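Local coordinates for GTP-binding protein (Thermus thermophilus, PDB 2DBY), which binds guanine nucleotide, here as GDP, and is probably a ribosome-binding ATPase of the OBG GTPase family, at residues V4-L9 with S15-A20; A208-E213 with R219-V224; A243-E248 with Y264-S269. All blocks are in the same frame, centred on the assembly; numbering follows the deposited sequence.

Interaction 1: residues V4-L9 with S15-A20. With GDP (guanosine-5'-diphosphate), chain B.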
loop_
_atom_site.group_PDB
_atom_site.type_symbol
_atom_site.label_atom_id
_atom_site.label_comp_id
_atom_site.label_asym_id
_atom_site.label_seq_id
_atom_site.Cartn_x
_atom_site.Cartn_y
_atom_site.Cartn_z
ATOM N N VAL A 4 3.322 -1.901 -3.912
ATOM C CA VAL A 4 2.133 -2.001 -4.762
ATOM C C VAL A 4 2.640 -2.222 -6.192
ATOM O O VAL A 4 3.451 -1.440 -6.700
ATOM C CB VAL A 4 1.313 -0.706 -4.740
ATOM C CG1 VAL A 4 0.101 -0.823 -5.694
ATOM C CG2 VAL A 4 0.866 -0.401 -3.301
ATOM N N GLY A 5 2.166 -3.285 -6.827
ATOM C CA GLY A 5 2.582 -3.572 -8.194
ATOM C C GLY A 5 1.587 -2.938 -9.162
ATOM O O GLY A 5 0.391 -3.222 -9.078
ATOM N N ILE A 6 2.070 -2.070 -10.054
ATOM C CA ILE A 6 1.215 -1.404 -11.030
ATOM C C ILE A 6 1.183 -2.208 -12.316
ATOM O O ILE A 6 2.235 -2.472 -12.924
ATOM C CB ILE A 6 1.714 0.035 -11.345
ATOM C CG1 ILE A 6 1.772 0.837 -10.033
ATOM C CG2 ILE A 6 0.752 0.712 -12.373
ATOM C CD1 ILE A 6 2.046 2.310 -10.214
ATOM N N VAL A 7 -0.023 -2.604 -12.738
ATOM C CA VAL A 7 -0.151 -3.392 -13.954
ATOM C C VAL A 7 -1.026 -2.692 -14.963
ATOM O O VAL A 7 -1.805 -1.804 -14.613
ATOM C CB VAL A 7 -0.739 -4.804 -13.672
ATOM C CG1 VAL A 7 0.054 -5.483 -12.578
ATOM C CG2 VAL A 7 -2.170 -4.713 -13.290
ATOM N N GLY A 8 -0.876 -3.064 -16.229
ATOM C CA GLY A 8 -1.713 -2.440 -17.237
ATOM C C GLY A 8 -1.552 -3.130 -18.575
ATOM O O GLY A 8 -0.451 -3.573 -18.906
ATOM N N LEU A 9 -2.634 -3.251 -19.331
ATOM C CA LEU A 9 -2.508 -3.857 -20.647
ATOM C C LEU A 9 -1.998 -2.704 -21.524
ATOM O O LEU A 9 -1.810 -1.588 -21.043
ATOM C CB LEU A 9 -3.864 -4.394 -21.114
ATOM C CG LEU A 9 -4.446 -5.515 -20.230
ATOM C CD1 LEU A 9 -5.626 -6.175 -20.934
ATOM C CD2 LEU A 9 -3.371 -6.538 -19.906
ATOM N N SER A 15 2.877 3.931 -18.830
ATOM C CA SER A 15 4.240 4.462 -18.885
ATOM C C SER A 15 4.233 5.944 -18.539
ATOM O O SER A 15 5.174 6.440 -17.952
ATOM C CB SER A 15 4.860 4.256 -20.269
ATOM O OG SER A 15 4.079 4.880 -21.254
ATOM N N THR A 16 3.144 6.626 -18.874
ATOM C CA THR A 16 3.008 8.043 -18.568
ATOM C C THR A 16 2.947 8.190 -17.055
ATOM O O THR A 16 3.631 9.033 -16.480
ATOM C CB THR A 16 1.737 8.612 -19.200
ATOM O OG1 THR A 16 1.854 8.523 -20.625
ATOM C CG2 THR A 16 1.539 10.084 -18.796
ATOM N N LEU A 17 2.152 7.338 -16.409
ATOM C CA LEU A 17 2.049 7.377 -14.958
ATOM C C LEU A 17 3.422 7.084 -14.386
ATOM O O LEU A 17 3.805 7.649 -13.376
ATOM C CB LEU A 17 1.045 6.341 -14.440
ATOM C CG LEU A 17 0.828 6.362 -12.923
ATOM C CD1 LEU A 17 0.276 7.714 -12.428
ATOM C CD2 LEU A 17 -0.158 5.240 -12.579
ATOM N N PHE A 18 4.166 6.164 -15.001
ATOM C CA PHE A 18 5.503 5.948 -14.469
ATOM C C PHE A 18 6.499 7.069 -14.731
ATOM O O PHE A 18 7.511 7.150 -14.032
ATOM C CB PHE A 18 6.083 4.633 -14.923
ATOM C CG PHE A 18 5.784 3.550 -13.979
ATOM C CD1 PHE A 18 4.654 2.754 -14.155
ATOM C CD2 PHE A 18 6.544 3.410 -12.825
ATOM C CE1 PHE A 18 4.274 1.828 -13.188
ATOM C CE2 PHE A 18 6.179 2.496 -11.849
ATOM C CZ PHE A 18 5.031 1.696 -12.033
ATOM N N ASN A 19 6.251 7.941 -15.700
ATOM C CA ASN A 19 7.183 9.077 -15.861
ATOM C C ASN A 19 7.033 9.869 -14.568
ATOM O O ASN A 19 8.009 10.329 -13.969
ATOM C CB ASN A 19 6.799 10.022 -17.015
ATOM C CG ASN A 19 7.007 9.409 -18.377
ATOM O OD1 ASN A 19 7.894 8.582 -18.560
ATOM N ND2 ASN A 19 6.178 9.819 -19.352
ATOM N N ALA A 20 5.791 10.020 -14.132
ATOM C CA ALA A 20 5.518 10.773 -12.915
ATOM C C ALA A 20 6.102 10.119 -11.665
ATOM O O ALA A 20 6.688 10.783 -10.800
ATOM C CB ALA A 20 4.018 10.964 -12.763
HETATM P PB GDP B . 0.992 2.364 -21.806
HETATM O O1B GDP B . 0.967 1.589 -23.116
HETATM O O2B GDP B . -0.083 1.771 -20.745
HETATM O O3B GDP B . 2.350 2.807 -21.267
HETATM O O3A GDP B . 0.294 3.782 -22.235
HETATM P PA GDP B . 0.961 5.234 -22.469
HETATM O O1A GDP B . 1.611 5.693 -21.236
HETATM O O2A GDP B . 2.040 5.160 -23.661
HETATM O "O5'" GDP B . -0.214 6.272 -22.856
HETATM C "C5'" GDP B . -0.819 5.871 -24.091
HETATM C "C4'" GDP B . -1.389 7.126 -24.798
HETATM O "O4'" GDP B . -2.418 7.813 -23.982
HETATM C "C3'" GDP B . -0.364 8.218 -25.077
HETATM O "O3'" GDP B . -0.166 8.923 -26.301
HETATM C "C2'" GDP B . -0.428 9.076 -23.787
HETATM O "O2'" GDP B . -0.022 10.414 -24.161
HETATM C "C1'" GDP B . -1.937 9.178 -23.617
HETATM N N9 GDP B . -2.355 9.448 -22.210
HETATM C C8 GDP B . -1.941 8.772 -21.077
HETATM N N7 GDP B . -2.516 9.265 -20.014
HETATM C C5 GDP B . -3.334 10.286 -20.386
HETATM C C6 GDP B . -4.209 11.181 -19.683
HETATM O O6 GDP B . -4.318 11.104 -18.481
HETATM N N1 GDP B . -4.917 12.129 -20.397
HETATM C C2 GDP B . -4.786 12.210 -21.771
HETATM N N2 GDP B . -5.501 13.156 -22.459
HETATM N N3 GDP B . -3.974 11.381 -22.442
HETATM C C4 GDP B . -3.241 10.419 -21.800
#
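Ile-6 on strand 3-7 and Phe-18 on helix 14-25 reach out from opposite directions and meet between the two elements, and the contact across the segments is apolar throughout. The delta methyl of Ile-6 lies 3.5 Å from Phe-18 CZ (CD1 to CZ), and Ile-6 CB is 3.6 Å from Phe-18 CE1, so CE1 and CZ lie along CB, CG1 and CD1 of Ile-6 and not on one methyl alone. The ring is met obliquely. Phe-18 has a chi1 of -91°, well off the usual staggered value, and with it CE1 and CZ come to lie against Ile-6. Leu-17 adds a looser touch, its CD2 4.4 Å from Ile-6 CD1.

Polar chemistry belongs to the first turn of the helix and is spent on GDP. Ser-15 N donates to the beta-phosphate oxygen O3B of GDP at 2.7 Å, and Thr-16 N donates to O1A of the alpha-phosphate at 3.0 Å. Ser-15 OG stands between the two phosphates, 2.6 Å from O1A and 2.7 Å from O3B of GDP. Thr-16 OG1 donates to O1A as well, at 2.9 Å, because chi1 of -64° sets the hydroxyl beside its own backbone N and both groups face one oxygen.

This is the strand-loop-helix of the P-loop (Walker A), and the amides of Asn-11, Val-12, Gly-13 and Lys-14 add their own bonds to the nucleotide. On its other flanks, Ile-6 packs on Phe-73 and Val-106 of the neighbouring strands, and Leu-17 on Ala-243. The chemistry is thus divided: apolar side chains seat the helix on the sheet, while amides and hydroxyls at its N-terminal end probably help to offset the negative charge of the diphosphate.

Interaction 2: residues A208-E213 with R219-V224. With GDP (guanosine-5'-diphosphate), chain B.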
loop_
_atom_site.group_PDB
_atom_site.type_symbol
_atom_site.label_atom_id
_atom_site.label_comp_id
_atom_site.label_asym_id
_atom_site.label_seq_id
_atom_site.Cartn_x
_atom_site.Cartn_y
_atom_site.Cartn_z
ATOM N N ALA A 208 -8.414 4.401 -12.307
ATOM C CA ALA A 208 -9.139 4.880 -13.493
ATOM C C ALA A 208 -8.405 6.081 -14.065
ATOM O O ALA A 208 -8.406 7.156 -13.455
ATOM C CB ALA A 208 -10.592 5.271 -13.115
ATOM N N ASN A 209 -7.762 5.892 -15.216
ATOM C CA ASN A 209 -7.020 6.976 -15.875
ATOM C C ASN A 209 -8.021 7.765 -16.709
ATOM O O ASN A 209 -8.660 7.215 -17.609
ATOM C CB ASN A 209 -5.920 6.401 -16.767
ATOM C CG ASN A 209 -4.965 7.468 -17.267
ATOM O OD1 ASN A 209 -4.931 8.593 -16.742
ATOM N ND2 ASN A 209 -4.178 7.128 -18.265
ATOM N N VAL A 210 -8.158 9.049 -16.400
ATOM C CA VAL A 210 -9.113 9.892 -17.087
ATOM C C VAL A 210 -8.475 11.171 -17.627
ATOM O O VAL A 210 -7.329 11.485 -17.312
ATOM C CB VAL A 210 -10.262 10.346 -16.131
ATOM C CG1 VAL A 210 -11.029 9.132 -15.630
ATOM C CG2 VAL A 210 -9.698 11.118 -14.910
ATOM N N ALA A 211 -9.237 11.886 -18.448
ATOM C CA ALA A 211 -8.786 13.180 -18.952
ATOM C C ALA A 211 -8.894 14.098 -17.721
ATOM O O ALA A 211 -9.771 13.904 -16.881
ATOM C CB ALA A 211 -9.717 13.658 -20.058
ATOM N N GLU A 212 -8.041 15.118 -17.621
ATOM C CA GLU A 212 -8.052 15.998 -16.449
ATOM C C GLU A 212 -9.393 16.630 -16.078
ATOM O O GLU A 212 -9.648 16.861 -14.890
ATOM C CB GLU A 212 -6.994 17.096 -16.606
ATOM C CG GLU A 212 -7.052 17.823 -17.922
ATOM C CD GLU A 212 -5.755 18.571 -18.223
ATOM O OE1 GLU A 212 -4.662 18.024 -17.945
ATOM O OE2 GLU A 212 -5.834 19.689 -18.754
ATOM N N GLU A 213 -10.243 16.897 -17.072
ATOM C CA GLU A 213 -11.563 17.504 -16.810
ATOM C C GLU A 213 -12.466 16.612 -15.968
ATOM O O GLU A 213 -13.416 17.089 -15.353
ATOM C CB GLU A 213 -12.292 17.819 -18.113
ATOM C CG GLU A 213 -12.430 16.645 -19.038
ATOM C CD GLU A 213 -11.349 16.637 -20.118
ATOM O OE1 GLU A 213 -10.176 17.039 -19.842
ATOM O OE2 GLU A 213 -11.682 16.214 -21.246
ATOM N N ARG A 219 -16.978 11.949 -12.106
ATOM C CA ARG A 219 -18.434 12.029 -12.006
ATOM C C ARG A 219 -19.102 12.093 -13.380
ATOM O O ARG A 219 -18.735 12.897 -14.235
ATOM C CB ARG A 219 -18.830 13.249 -11.168
ATOM C CG ARG A 219 -20.327 13.415 -10.980
ATOM C CD ARG A 219 -20.655 14.651 -10.154
ATOM N NE ARG A 219 -22.096 14.850 -10.041
ATOM C CZ ARG A 219 -22.664 15.822 -9.334
ATOM N NH1 ARG A 219 -21.907 16.691 -8.671
ATOM N NH2 ARG A 219 -23.987 15.926 -9.288
ATOM N N GLY A 220 -20.059 11.200 -13.610
ATOM C CA GLY A 220 -20.760 11.210 -14.873
ATOM C C GLY A 220 -20.012 10.572 -16.022
ATOM O O GLY A 220 -20.516 10.551 -17.149
ATOM N N ASN A 221 -18.809 10.067 -15.758
ATOM C CA ASN A 221 -18.025 9.401 -16.798
ATOM C C ASN A 221 -18.475 7.952 -16.714
ATOM O O ASN A 221 -18.209 7.281 -15.719
ATOM C CB ASN A 221 -16.531 9.529 -16.490
ATOM C CG ASN A 221 -15.662 8.790 -17.481
ATOM O OD1 ASN A 221 -15.871 7.610 -17.750
ATOM N ND2 ASN A 221 -14.645 9.469 -18.004
ATOM N N PRO A 222 -19.207 7.461 -17.734
ATOM C CA PRO A 222 -19.685 6.074 -17.714
ATOM C C PRO A 222 -18.621 5.007 -17.529
ATOM O O PRO A 222 -18.882 3.979 -16.910
ATOM C CB PRO A 222 -20.432 5.937 -19.042
ATOM C CG PRO A 222 -19.702 6.930 -19.937
ATOM C CD PRO A 222 -19.531 8.109 -19.019
ATOM N N GLN A 223 -17.424 5.235 -18.070
ATOM C CA GLN A 223 -16.377 4.242 -17.928
ATOM C C GLN A 223 -15.907 4.151 -16.469
ATOM O O GLN A 223 -15.681 3.046 -15.956
ATOM C CB GLN A 223 -15.218 4.562 -18.873
ATOM C CG GLN A 223 -15.606 4.360 -20.337
ATOM C CD GLN A 223 -14.437 4.561 -21.287
ATOM O OE1 GLN A 223 -13.828 5.626 -21.326
ATOM N NE2 GLN A 223 -14.127 3.530 -22.064
ATOM N N VAL A 224 -15.760 5.297 -15.803
ATOM C CA VAL A 224 -15.356 5.312 -14.389
ATOM C C VAL A 224 -16.486 4.681 -13.561
ATOM O O VAL A 224 -16.243 3.913 -12.643
ATOM C CB VAL A 224 -15.093 6.743 -13.877
ATOM C CG1 VAL A 224 -14.813 6.739 -12.360
ATOM C CG2 VAL A 224 -13.911 7.329 -14.635
HETATM P PB GDP B . 0.992 2.364 -21.806
HETATM O O1B GDP B . 0.967 1.589 -23.116
HETATM O O2B GDP B . -0.083 1.771 -20.745
HETATM O O3B GDP B . 2.350 2.807 -21.267
HETATM O O3A GDP B . 0.294 3.782 -22.235
HETATM P PA GDP B . 0.961 5.234 -22.469
HETATM O O1A GDP B . 1.611 5.693 -21.236
HETATM O O2A GDP B . 2.040 5.160 -23.661
HETATM O "O5'" GDP B . -0.214 6.272 -22.856
HETATM C "C5'" GDP B . -0.819 5.871 -24.091
HETATM C "C4'" GDP B . -1.389 7.126 -24.798
HETATM O "O4'" GDP B . -2.418 7.813 -23.982
HETATM C "C3'" GDP B . -0.364 8.218 -25.077
HETATM O "O3'" GDP B . -0.166 8.923 -26.301
HETATM C "C2'" GDP B . -0.428 9.076 -23.787
HETATM O "O2'" GDP B . -0.022 10.414 -24.161
HETATM C "C1'" GDP B . -1.937 9.178 -23.617
HETATM N N9 GDP B . -2.355 9.448 -22.210
HETATM C C8 GDP B . -1.941 8.772 -21.077
HETATM N N7 GDP B . -2.516 9.265 -20.014
HETATM C C5 GDP B . -3.334 10.286 -20.386
HETATM C C6 GDP B . -4.209 11.181 -19.683
HETATM O O6 GDP B . -4.318 11.104 -18.481
HETATM N N1 GDP B . -4.917 12.129 -20.397
HETATM C C2 GDP B . -4.786 12.210 -21.771
HETATM N N2 GDP B . -5.501 13.156 -22.459
HETATM N N3 GDP B . -3.974 11.381 -22.442
HETATM C C4 GDP B . -3.241 10.419 -21.800
#
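A small, buried apolar contact joins the nucleotide end of strand 204-209 to the start of helix 222-234. Val-224 does the work from the helix: its CG2 lies 3.5 Å from CG1 of Val-210, the two side chains crossing at about a right angle, and the same methyl reaches CB of Ala-208 at 4.2 Å. With chi1 at 174°, Val-224 puts CG1 opposite its backbone N and leaves CG2 beside that N to meet both partners. This is the first connection of a beta-alpha-beta unit, strand 204-209, helix 222-234, strand 237-241, and Val-240 of the last strand packs against both valines. Residues 209-212, Asn-Val-Ala-Glu, are the NxxE form of the G4 base-recognition motif, as in YchF/OLA1 relatives. Asn-209, which binds GDP, points away from the helix: ND2 lies 3.2 Å from N7 of GDP and donates its hydrogen bond to Val-12 O, while OD1 accepts from Ala-243 N. Asn-221 is the N-cap of the helix: OD1 accepts from Val-224 N at 3.0 Å, the donor standing above the carbonyl plane, and more weakly from Gln-223 N. Its ND2 is bound to Asp-214 and to the carbonyl of Cys-109, tying the cap to adjoining loops.

Interaction 3: residues A243-E248 with Y264-S269. With GDP (guanosine-5'-diphosphate), chain B.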
loop_
_atom_site.group_PDB
_atom_site.type_symbol
_atom_site.label_atom_id
_atom_site.label_comp_id
_atom_site.label_asym_id
_atom_site.label_seq_id
_atom_site.Cartn_x
_atom_site.Cartn_y
_atom_site.Cartn_z
ATOM N N ALA A 243 -3.023 10.437 -15.663
ATOM C CA ALA A 243 -1.590 10.152 -15.747
ATOM C C ALA A 243 -0.863 11.299 -16.424
ATOM O O ALA A 243 0.228 11.685 -16.022
ATOM C CB ALA A 243 -1.353 8.855 -16.550
ATOM N N ARG A 244 -1.446 11.824 -17.490
ATOM C CA ARG A 244 -0.784 12.926 -18.172
ATOM C C ARG A 244 -0.607 14.128 -17.250
ATOM O O ARG A 244 0.464 14.749 -17.212
ATOM C CB ARG A 244 -1.573 13.346 -19.410
ATOM C CG ARG A 244 -0.917 14.487 -20.161
ATOM C CD ARG A 244 -1.552 14.711 -21.509
ATOM N NE ARG A 244 -1.060 15.948 -22.111
ATOM C CZ ARG A 244 -1.457 16.412 -23.290
ATOM N NH1 ARG A 244 -2.355 15.733 -23.996
ATOM N NH2 ARG A 244 -0.966 17.557 -23.755
ATOM N N LEU A 245 -1.649 14.472 -16.514
ATOM C CA LEU A 245 -1.558 15.606 -15.595
ATOM C C LEU A 245 -0.500 15.339 -14.530
ATOM O O LEU A 245 0.279 16.220 -14.175
ATOM C CB LEU A 245 -2.899 15.856 -14.909
ATOM C CG LEU A 245 -2.893 17.008 -13.888
ATOM C CD1 LEU A 245 -2.595 18.322 -14.609
ATOM C CD2 LEU A 245 -4.271 17.089 -13.217
ATOM N N GLU A 246 -0.461 14.118 -14.003
ATOM C CA GLU A 246 0.534 13.828 -12.984
ATOM C C GLU A 246 1.949 13.978 -13.517
ATOM O O GLU A 246 2.834 14.469 -12.808
ATOM C CB GLU A 246 0.351 12.404 -12.425
ATOM C CG GLU A 246 -0.965 12.241 -11.669
ATOM C CD GLU A 246 -1.133 13.274 -10.564
ATOM O OE1 GLU A 246 -2.179 13.956 -10.531
ATOM O OE2 GLU A 246 -0.212 13.406 -9.732
ATOM N N ALA A 247 2.181 13.546 -14.746
ATOM C CA ALA A 247 3.523 13.669 -15.310
ATOM C C ALA A 247 3.893 15.143 -15.451
ATOM O O ALA A 247 5.048 15.534 -15.190
ATOM C CB ALA A 247 3.581 12.986 -16.655
ATOM N N GLU A 248 2.928 15.962 -15.866
ATOM C CA GLU A 248 3.188 17.407 -16.026
ATOM C C GLU A 248 3.467 18.068 -14.670
ATOM O O GLU A 248 4.422 18.823 -14.522
ATOM C CB GLU A 248 1.995 18.079 -16.705
ATOM C CG GLU A 248 1.802 17.595 -18.144
ATOM C CD GLU A 248 0.467 17.982 -18.739
ATOM O OE1 GLU A 248 -0.410 18.458 -17.993
ATOM O OE2 GLU A 248 0.289 17.788 -19.968
ATOM N N TYR A 264 -7.019 24.830 -10.361
ATOM C CA TYR A 264 -7.918 23.984 -11.144
ATOM C C TYR A 264 -8.974 23.342 -10.242
ATOM O O TYR A 264 -9.678 22.425 -10.661
ATOM C CB TYR A 264 -7.114 22.898 -11.870
ATOM C CG TYR A 264 -7.866 22.172 -12.976
ATOM C CD1 TYR A 264 -7.668 20.812 -13.174
ATOM C CD2 TYR A 264 -8.762 22.844 -13.829
ATOM C CE1 TYR A 264 -8.333 20.122 -14.182
ATOM C CE2 TYR A 264 -9.444 22.159 -14.857
ATOM C CZ TYR A 264 -9.219 20.793 -15.016
ATOM O OH TYR A 264 -9.894 20.049 -15.966
ATOM N N GLY A 265 -9.045 23.810 -8.999
ATOM C CA GLY A 265 -10.033 23.302 -8.052
ATOM C C GLY A 265 -9.769 21.907 -7.497
ATOM O O GLY A 265 -10.686 21.260 -6.994
ATOM N N LEU A 266 -8.525 21.441 -7.600
ATOM C CA LEU A 266 -8.137 20.121 -7.099
ATOM C C LEU A 266 -7.186 20.350 -5.924
ATOM O O LEU A 266 -6.283 21.201 -6.001
ATOM C CB LEU A 266 -7.450 19.315 -8.205
ATOM C CG LEU A 266 -8.332 19.103 -9.438
ATOM C CD1 LEU A 266 -7.504 18.426 -10.524
ATOM C CD2 LEU A 266 -9.563 18.266 -9.089
ATOM N N GLN A 267 -7.381 19.582 -4.854
ATOM C CA GLN A 267 -6.586 19.764 -3.637
ATOM C C GLN A 267 -5.424 18.817 -3.346
ATOM O O GLN A 267 -4.604 19.108 -2.464
ATOM C CB GLN A 267 -7.527 19.750 -2.429
ATOM C CG GLN A 267 -8.712 20.721 -2.523
ATOM C CD GLN A 267 -8.316 22.150 -2.903
ATOM O OE1 GLN A 267 -7.269 22.666 -2.483
ATOM N NE2 GLN A 267 -9.167 22.799 -3.691
ATOM N N GLU A 268 -5.340 17.699 -4.060
ATOM C CA GLU A 268 -4.277 16.717 -3.816
ATOM C C GLU A 268 -3.901 16.072 -5.145
ATOM O O GLU A 268 -4.785 15.782 -5.931
ATOM C CB GLU A 268 -4.824 15.667 -2.840
ATOM C CG GLU A 268 -3.876 14.564 -2.464
ATOM C CD GLU A 268 -4.463 13.665 -1.383
ATOM O OE1 GLU A 268 -5.692 13.442 -1.418
ATOM O OE2 GLU A 268 -3.707 13.179 -0.506
ATOM N N SER A 269 -2.615 15.850 -5.405
ATOM C CA SER A 269 -2.223 15.237 -6.678
ATOM C C SER A 269 -2.709 13.812 -6.768
ATOM O O SER A 269 -3.022 13.183 -5.756
ATOM C CB SER A 269 -0.701 15.237 -6.860
ATOM O OG SER A 269 -0.099 14.352 -5.943
HETATM P PB GDP B . 0.992 2.364 -21.806
HETATM O O1B GDP B . 0.967 1.589 -23.116
HETATM O O2B GDP B . -0.083 1.771 -20.745
HETATM O O3B GDP B . 2.350 2.807 -21.267
HETATM O O3A GDP B . 0.294 3.782 -22.235
HETATM P PA GDP B . 0.961 5.234 -22.469
HETATM O O1A GDP B . 1.611 5.693 -21.236
HETATM O O2A GDP B . 2.040 5.160 -23.661
HETATM O "O5'" GDP B . -0.214 6.272 -22.856
HETATM C "C5'" GDP B . -0.819 5.871 -24.091
HETATM C "C4'" GDP B . -1.389 7.126 -24.798
HETATM O "O4'" GDP B . -2.418 7.813 -23.982
HETATM C "C3'" GDP B . -0.364 8.218 -25.077
HETATM O "O3'" GDP B . -0.166 8.923 -26.301
HETATM C "C2'" GDP B . -0.428 9.076 -23.787
HETATM O "O2'" GDP B . -0.022 10.414 -24.161
HETATM C "C1'" GDP B . -1.937 9.178 -23.617
HETATM N N9 GDP B . -2.355 9.448 -22.210
HETATM C C8 GDP B . -1.941 8.772 -21.077
HETATM N N7 GDP B . -2.516 9.265 -20.014
HETATM C C5 GDP B . -3.334 10.286 -20.386
HETATM C C6 GDP B . -4.209 11.181 -19.683
HETATM O O6 GDP B . -4.318 11.104 -18.481
HETATM N N1 GDP B . -4.917 12.129 -20.397
HETATM C C2 GDP B . -4.786 12.210 -21.771
HETATM N N2 GDP B . -5.501 13.156 -22.459
HETATM N N3 GDP B . -3.974 11.381 -22.442
HETATM C C4 GDP B . -3.241 10.419 -21.800
#
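The G5 motif of the G domain, here Ser-242, Ala-243 and Arg-244, opens helix 243-250, and the contact joins that helix to the loop 264-269. Leu-245 CD2 touches Leu-266 CD1 loosely at 4.4 Å. Glu-246 bends at chi2 (-55°), which carries its carboxylate to the loop, and OE2 comes to 3.4 Å from CB of Ser-269. The same carboxylate takes weak hydrogen bonds from the amides of Gly-270 and Leu-271, and Ser-269 OG, as N-cap, accepts a hydrogen bond from Gln-272 N; helix 270-281 thus begins with its first amides engaged by side chains. On the nucleotide side, Arg-244 N donates to O6 of GDP at 3.1 Å in a nearly straight bond (169°), while its CB lies 3.4 Å from GDP C6. The extended arginine chain then runs on past the base, and NE forms a salt bridge with OE2 of Glu-248 at 3.1 Å, one turn along the helix. Gly-265 closes helix 254-263 in a Schellman motif. Helix 243-250 lies between loop 264-269 and helix 14-25, with Thr-16 packed on Ala-247 and Ala-20 on Glu-246.

Overall arrangement
Interactions 1 and 2 are buried and apolar where strand meets helix, and both rest on the same mixed sheet; interaction 3 is only partly buried and involves no strand, its chemistry mixing a loose leucine pair with a carboxylate turned to a helix start. All three reach GDP, but from different ends: 4-9 with 15-20 serves the phosphates, the other two the base. Interactions 1 and 2 do not touch, their nearest atoms about 6 Å apart, whereas interaction 3 meets both: Thr-16 packs on Ala-243 and Arg-244, Ala-20 on Glu-246 and Ala-247, and a probable hydrogen bond of 2.9 Å from Ala-243 N to Asn-209 OD1 joins it to interaction 2.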